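Local structure of toll-like receptor 13 (Mus musculus, 4Z0C) at residues Ser485-His488 with Glu489-Ser493; Ile508-Glu511 with Thr512-Leu516. The protein recognizes and binds bacterial 23S rRNA as an innate immune receptor, signalling through MYD88 and TRAF6 to activate NF-kappa-B, cytokine secretion and the inflammatory response. All blocks are in the same frame, centred on the assembly; numbering follows the deposited sequence.

Contact 1: Ser485-His488 with Glu489-Ser493; sequences SYFH and EHLFS
The imidazole of His488 takes the CB of Glu489 over one face, a CH-pi contact with the carbon 4.2 Å from the ring centroid and 20° off the normal. At the edge of the same ring, near its plane, lies the backbone N of Leu491. Glu489 CG lies 3.3 Å above one face of the His490 ring, toward its rim. The Phe487 ring is met at its edge, where Leu491 CD2 comes in the ring plane to 3.7 Å from Phe487 CD1. The aromatic side chains Phe487 and Phe492 slant across each other, Phe487 CD1 to Phe492 CE2 3.9 Å. One face of the Phe492 ring carries CG of the preceding Leu491, 3.8 Å above the plane and over its centre, so the leucine has one phenyl beneath its branch point and another beside a methyl tip.

Torsions steer the side chains in two directions. CG of His488 lies anti to the backbone N (chi1 173°), which puts the imidazole beside its own carbonyl carbon, next to Glu489, whereas the Phe487 ring lies beside its own backbone N and reaches the leucine methyl.

The backbone that makes this possible is a type I turn from His488 to Leu491, closed by Leu491 N donating to His488 O at 3.3 Å. A second type I turn, His490 to Ser493, follows and overlaps it. His490 is also tied by a backbone hydrogen bond to Asn466.

Pairing an apolar inner side with polar histidines and a glutamate outside, these successive turns are characteristic of the variable return segment of a leucine-rich repeat, here LRR 19, in which the chain bends round the convex side of the solenoid of the leucine-rich ectodomain of this Toll-like receptor.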
loop_
_atom_site.group_PDB
_atom_site.type_symbol
_atom_site.label_atom_id
_atom_site.label_comp_id
_atom_site.label_asym_id
_atom_site.label_seq_id
_atom_site.Cartn_x
_atom_site.Cartn_y
_atom_site.Cartn_z
ATOM N N SER A 485 -6.065 -11.994 -0.663
ATOM C CA SER A 485 -5.259 -12.652 -1.696
ATOM C C SER A 485 -6.010 -13.767 -2.444
ATOM O O SER A 485 -6.023 -13.778 -3.660
ATOM C CB SER A 485 -3.935 -13.161 -1.127
ATOM O OG SER A 485 -4.142 -13.848 0.089
ATOM N N TYR A 486 -6.590 -14.728 -1.743
ATOM C CA TYR A 486 -7.345 -15.783 -2.423
ATOM C C TYR A 486 -8.818 -15.747 -2.033
ATOM O O TYR A 486 -9.172 -15.155 -1.014
ATOM C CB TYR A 486 -6.756 -17.167 -2.124
ATOM C CG TYR A 486 -7.033 -17.677 -0.725
ATOM C CD1 TYR A 486 -8.206 -18.369 -0.434
ATOM C CD2 TYR A 486 -6.114 -17.489 0.298
ATOM C CE1 TYR A 486 -8.463 -18.843 0.843
ATOM C CE2 TYR A 486 -6.357 -17.962 1.579
ATOM C CZ TYR A 486 -7.535 -18.636 1.844
ATOM O OH TYR A 486 -7.786 -19.101 3.115
ATOM N N PHE A 487 -9.667 -16.401 -2.824
ATOM C CA PHE A 487 -11.109 -16.411 -2.564
ATOM C C PHE A 487 -11.628 -17.806 -2.226
ATOM O O PHE A 487 -11.413 -18.747 -2.977
ATOM C CB PHE A 487 -11.870 -15.919 -3.797
ATOM C CG PHE A 487 -11.369 -14.617 -4.359
ATOM C CD1 PHE A 487 -11.732 -13.411 -3.784
ATOM C CD2 PHE A 487 -10.518 -14.606 -5.460
ATOM C CE1 PHE A 487 -11.279 -12.214 -4.308
ATOM C CE2 PHE A 487 -10.055 -13.412 -5.986
ATOM C CZ PHE A 487 -10.438 -12.212 -5.406
ATOM N N HIS A 488 -12.338 -17.926 -1.112
ATOM C CA HIS A 488 -12.949 -19.192 -0.722
ATOM C C HIS A 488 -14.117 -19.524 -1.654
ATOM O O HIS A 488 -14.677 -18.634 -2.274
ATOM C CB HIS A 488 -13.428 -19.138 0.731
ATOM C CG HIS A 488 -14.220 -20.340 1.141
ATOM N ND1 HIS A 488 -13.633 -21.485 1.639
ATOM C CD2 HIS A 488 -15.549 -20.590 1.095
ATOM C CE1 HIS A 488 -14.569 -22.383 1.893
ATOM N NE2 HIS A 488 -15.740 -21.866 1.567
ATOM N N GLU A 489 -14.456 -20.803 -1.761
ATOM C CA GLU A 489 -15.565 -21.277 -2.598
ATOM C C GLU A 489 -16.888 -20.531 -2.425
ATOM O O GLU A 489 -17.555 -20.192 -3.402
ATOM C CB GLU A 489 -15.811 -22.766 -2.358
ATOM C CG GLU A 489 -17.111 -23.254 -2.975
ATOM C CD GLU A 489 -17.426 -24.697 -2.640
ATOM O OE1 GLU A 489 -16.608 -25.346 -1.947
ATOM O OE2 GLU A 489 -18.500 -25.175 -3.075
ATOM N N HIS A 490 -17.264 -20.297 -1.174
ATOM C CA HIS A 490 -18.554 -19.711 -0.837
ATOM C C HIS A 490 -18.378 -18.337 -0.210
ATOM O O HIS A 490 -19.136 -17.949 0.685
ATOM C CB HIS A 490 -19.319 -20.605 0.144
ATOM C CG HIS A 490 -19.735 -21.922 -0.431
ATOM N ND1 HIS A 490 -20.036 -22.090 -1.765
ATOM C CD2 HIS A 490 -19.919 -23.131 0.153
ATOM C CE1 HIS A 490 -20.374 -23.350 -1.982
ATOM N NE2 HIS A 490 -20.311 -24.001 -0.835
ATOM N N LEU A 491 -17.367 -17.610 -0.667
ATOM C CA LEU A 491 -17.097 -16.287 -0.133
ATOM C C LEU A 491 -18.244 -15.327 -0.457
ATOM O O LEU A 491 -18.771 -14.647 0.418
ATOM C CB LEU A 491 -15.779 -15.757 -0.704
ATOM C CG LEU A 491 -15.415 -14.316 -0.343
ATOM C CD1 LEU A 491 -15.467 -14.114 1.159
ATOM C CD2 LEU A 491 -14.042 -13.950 -0.911
ATOM N N PHE A 492 -18.617 -15.290 -1.730
ATOM C CA PHE A 492 -19.609 -14.358 -2.250
ATOM C C PHE A 492 -20.979 -15.001 -2.423
ATOM O O PHE A 492 -21.718 -14.651 -3.341
ATOM C CB PHE A 492 -19.122 -13.770 -3.569
ATOM C CG PHE A 492 -17.855 -12.975 -3.436
ATOM C CD1 PHE A 492 -17.758 -11.943 -2.518
ATOM C CD2 PHE A 492 -16.747 -13.282 -4.207
ATOM C CE1 PHE A 492 -16.580 -11.209 -2.390
ATOM C CE2 PHE A 492 -15.554 -12.567 -4.073
ATOM C CZ PHE A 492 -15.472 -11.523 -3.189
ATOM N N SER A 493 -21.333 -15.899 -1.505
ATOM C CA SER A 493 -22.547 -16.710 -1.629
ATOM C C SER A 493 -23.884 -15.951 -1.708
ATOM O O SER A 493 -24.567 -15.996 -2.735
ATOM C CB SER A 493 -22.611 -17.699 -0.459
ATOM O OG SER A 493 -22.157 -18.983 -0.852
#

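Contact 2: Ile508-Glu511 with Thr512-Leu516. With nucleotides of chain D.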
loop_
_atom_site.group_PDB
_atom_site.type_symbol
_atom_site.label_atom_id
_atom_site.label_comp_id
_atom_site.label_asym_id
_atom_site.label_seq_id
_atom_site.Cartn_x
_atom_site.Cartn_y
_atom_site.Cartn_z
ATOM N N ILE A 508 -4.276 -9.599 -4.587
ATOM C CA ILE A 508 -4.853 -10.648 -5.403
ATOM C C ILE A 508 -3.922 -10.923 -6.562
ATOM O O ILE A 508 -3.931 -10.218 -7.569
ATOM C CB ILE A 508 -6.263 -10.284 -5.880
ATOM C CG1 ILE A 508 -7.169 -10.080 -4.663
ATOM C CG2 ILE A 508 -6.802 -11.377 -6.780
ATOM C CD1 ILE A 508 -8.405 -9.318 -4.939
ATOM N N THR A 509 -3.099 -11.950 -6.385
ATOM C CA THR A 509 -1.974 -12.212 -7.256
ATOM C C THR A 509 -1.810 -13.712 -7.476
ATOM O O THR A 509 -1.933 -14.487 -6.529
ATOM C CB THR A 509 -0.687 -11.691 -6.616
ATOM O OG1 THR A 509 -0.752 -10.264 -6.526
ATOM C CG2 THR A 509 0.546 -12.109 -7.449
ATOM N N TYR A 510 -1.585 -14.116 -8.726
ATOM C CA TYR A 510 -1.242 -15.503 -9.039
ATOM C C TYR A 510 0.135 -15.582 -9.706
ATOM O O TYR A 510 0.388 -14.886 -10.678
ATOM C CB TYR A 510 -2.316 -16.140 -9.919
ATOM C CG TYR A 510 -3.675 -16.175 -9.262
ATOM C CD1 TYR A 510 -4.525 -15.079 -9.325
ATOM C CD2 TYR A 510 -4.098 -17.297 -8.557
ATOM C CE1 TYR A 510 -5.772 -15.098 -8.716
ATOM C CE2 TYR A 510 -5.342 -17.328 -7.937
ATOM C CZ TYR A 510 -6.170 -16.225 -8.021
ATOM O OH TYR A 510 -7.404 -16.251 -7.421
ATOM N N GLU A 511 1.033 -16.405 -9.162
ATOM C CA GLU A 511 2.403 -16.479 -9.675
ATOM C C GLU A 511 2.624 -17.585 -10.712
ATOM O O GLU A 511 3.747 -17.812 -11.142
ATOM C CB GLU A 511 3.415 -16.626 -8.538
ATOM C CG GLU A 511 3.365 -15.515 -7.531
ATOM C CD GLU A 511 4.678 -15.331 -6.802
ATOM O OE1 GLU A 511 5.479 -16.298 -6.728
ATOM O OE2 GLU A 511 4.911 -14.211 -6.302
ATOM N N THR A 512 1.551 -18.254 -11.114
ATOM C CA THR A 512 1.631 -19.291 -12.132
ATOM C C THR A 512 0.265 -19.436 -12.812
ATOM O O THR A 512 -0.723 -18.853 -12.361
ATOM C CB THR A 512 2.056 -20.650 -11.521
ATOM O OG1 THR A 512 2.325 -21.600 -12.568
ATOM C CG2 THR A 512 0.972 -21.182 -10.587
ATOM N N THR A 513 0.230 -20.171 -13.925
ATOM C CA THR A 513 -1.021 -20.493 -14.604
ATOM C C THR A 513 -1.933 -21.349 -13.734
ATOM O O THR A 513 -1.507 -22.354 -13.173
ATOM C CB THR A 513 -0.756 -21.212 -15.944
ATOM O OG1 THR A 513 -0.031 -20.335 -16.809
ATOM C CG2 THR A 513 -2.067 -21.617 -16.617
ATOM N N ARG A 514 -3.195 -20.957 -13.632
ATOM C CA ARG A 514 -4.144 -21.656 -12.770
ATOM C C ARG A 514 -5.480 -21.758 -13.469
ATOM O O ARG A 514 -5.854 -20.876 -14.233
ATOM C CB ARG A 514 -4.333 -20.918 -11.428
ATOM C CG ARG A 514 -3.177 -21.053 -10.445
ATOM C CD ARG A 514 -3.256 -22.397 -9.735
ATOM N NE ARG A 514 -1.949 -22.924 -9.345
ATOM C CZ ARG A 514 -1.281 -22.558 -8.258
ATOM N NH1 ARG A 514 -1.789 -21.650 -7.434
ATOM N NH2 ARG A 514 -0.106 -23.102 -7.994
ATOM N N THR A 515 -6.183 -22.854 -13.234
ATOM C CA THR A 515 -7.588 -22.918 -13.574
ATOM C C THR A 515 -8.271 -23.209 -12.258
ATOM O O THR A 515 -8.102 -24.282 -11.687
ATOM C CB THR A 515 -7.919 -24.014 -14.588
ATOM O OG1 THR A 515 -7.190 -23.789 -15.799
ATOM C CG2 THR A 515 -9.431 -24.027 -14.885
ATOM N N LEU A 516 -8.984 -22.220 -11.742
ATOM C CA LEU A 516 -9.571 -22.320 -10.420
ATOM C C LEU A 516 -10.728 -23.309 -10.363
ATOM O O LEU A 516 -11.612 -23.310 -11.223
ATOM C CB LEU A 516 -10.030 -20.953 -9.957
ATOM C CG LEU A 516 -8.915 -19.923 -9.879
ATOM C CD1 LEU A 516 -9.523 -18.649 -9.318
ATOM C CD2 LEU A 516 -7.805 -20.430 -8.985
ATOM P P C D 11 6.029 -20.906 -13.743
ATOM O OP1 C D 11 6.992 -21.181 -14.829
ATOM O OP2 C D 11 4.991 -21.910 -13.383
ATOM O "O5'" C D 11 6.876 -20.514 -12.438
ATOM C "C5'" C D 11 6.242 -20.291 -11.177
ATOM C "C4'" C D 11 7.243 -19.930 -10.098
ATOM O "O4'" C D 11 7.905 -18.685 -10.438
ATOM C "C3'" C D 11 6.688 -19.672 -8.698
ATOM O "O3'" C D 11 6.444 -20.853 -7.961
ATOM C "C2'" C D 11 7.766 -18.808 -8.057
ATOM O "O2'" C D 11 8.831 -19.615 -7.576
ATOM C "C1'" C D 11 8.273 -18.001 -9.254
ATOM N N1 C D 11 7.738 -16.622 -9.274
ATOM C C2 C D 11 8.463 -15.717 -8.514
ATOM O O2 C D 11 9.457 -16.133 -7.909
ATOM N N3 C D 11 8.085 -14.425 -8.462
ATOM C C4 C D 11 7.002 -14.025 -9.118
ATOM N N4 C D 11 6.697 -12.723 -9.010
ATOM C C5 C D 11 6.225 -14.934 -9.899
ATOM C C6 C D 11 6.620 -16.217 -9.954
ATOM P P C D 2 10.487 -12.163 1.984
ATOM O OP1 C D 2 9.773 -13.448 2.137
ATOM O OP2 C D 2 11.964 -11.993 2.117
ATOM O "O5'" C D 2 10.093 -11.677 0.513
ATOM C "C5'" C D 2 10.480 -10.401 0.005
ATOM C "C4'" C D 2 9.456 -9.851 -0.958
ATOM O "O4'" C D 2 9.406 -10.671 -2.165
ATOM C "C3'" C D 2 8.031 -9.804 -0.415
ATOM O "O3'" C D 2 7.418 -8.619 -0.918
ATOM C "C2'" C D 2 7.376 -11.020 -1.056
ATOM O "O2'" C D 2 5.972 -10.963 -1.148
ATOM C "C1'" C D 2 8.069 -11.049 -2.414
ATOM N N1 C D 2 8.031 -12.353 -3.077
ATOM C C2 C D 2 7.009 -12.551 -4.011
ATOM O O2 C D 2 6.219 -11.622 -4.232
ATOM N N3 C D 2 6.912 -13.738 -4.640
ATOM C C4 C D 2 7.797 -14.708 -4.361
ATOM N N4 C D 2 7.684 -15.881 -4.995
ATOM C C5 C D 2 8.843 -14.516 -3.419
ATOM C C6 C D 2 8.927 -13.340 -2.796
ATOM P P C D 12 4.985 -21.138 -7.366
ATOM O OP1 C D 12 4.260 -19.850 -7.217
ATOM O OP2 C D 12 5.092 -22.028 -6.197
ATOM O "O5'" C D 12 4.270 -21.892 -8.559
ATOM C "C5'" C D 12 3.557 -23.082 -8.333
ATOM C "C4'" C D 12 3.908 -24.129 -9.350
ATOM O "O4'" C D 12 5.236 -23.890 -9.884
ATOM C "C3'" C D 12 3.956 -25.536 -8.783
ATOM O "O3'" C D 12 2.671 -26.132 -8.781
ATOM C "C2'" C D 12 4.969 -26.250 -9.667
ATOM O "O2'" C D 12 4.342 -26.745 -10.838
ATOM C "C1'" C D 12 5.924 -25.111 -10.054
ATOM N N1 C D 12 7.176 -25.073 -9.245
ATOM C C2 C D 12 8.057 -26.176 -9.191
ATOM O O2 C D 12 7.795 -27.228 -9.803
ATOM N N3 C D 12 9.192 -26.087 -8.449
ATOM C C4 C D 12 9.497 -24.975 -7.790
ATOM N N4 C D 12 10.634 -24.968 -7.089
ATOM C C5 C D 12 8.637 -23.831 -7.826
ATOM C C6 C D 12 7.515 -23.931 -8.560
#
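Tyr510 and Leu516 approach from opposite directions and supply the apolar part: Leu516 CD2 packs 4.1 Å from Tyr510 CE2, oblique to the ring, and Leu516 CD1 lies 3.7 Å from Tyr510 OH. Pro543 packs against both side chains.

The polar part turns toward the RNA. Glu511 OE1 accepts a nearly straight hydrogen bond from N4 of C2 of chain D (2.8 Å, 174°), and its OE2 lies 2.6 Å from N3 of the same base. Thr512 OG1, set anti to its backbone nitrogen (chi1 -171°), donates to OP2 of C11 of chain D at 2.8 Å. Arg514 NH2 forms a salt bridge to a phosphate of the bound RNA, and one face of its guanidinium lies over Thr512 CG2.

Van der Waals contact completes the grip, as Glu511 CB sits 3.5 Å from C6 of C11 of chain D.

The chemistry thus divides the work: Glu511 engages N4 and N3 of a cytosine, while Thr512 and Arg514 hold the phosphate backbone. Glu511 OE2 and the cytosine N3 would both normally be acceptors, so a proton on one or the other may be present, which is consistent with an acidic endosome.

From the N terminus, the chain leaves strand 476-478, makes the turns of contact 1 within LRR 19, and returns to strand 500-502. It then runs out again into contact 2, in LRR 20, before strand 529-531. The contacts therefore follow in series, each within the loop of its own repeat, and neither nests in nor crosses the other. The side-by-side stacking of adjacent repeats joins them: Phe487 CZ packs on Ile508 CD1 at 3.6 Å, and Phe487 CD2 lies 4.0 Å from Tyr510 OH. Contact 1 remains about 10 Å from the RNA at its nearest atom, whereas 508-516 touches it directly, so the residue just before the turn in LRR 19 packs on the RNA-binding loop of LRR 20.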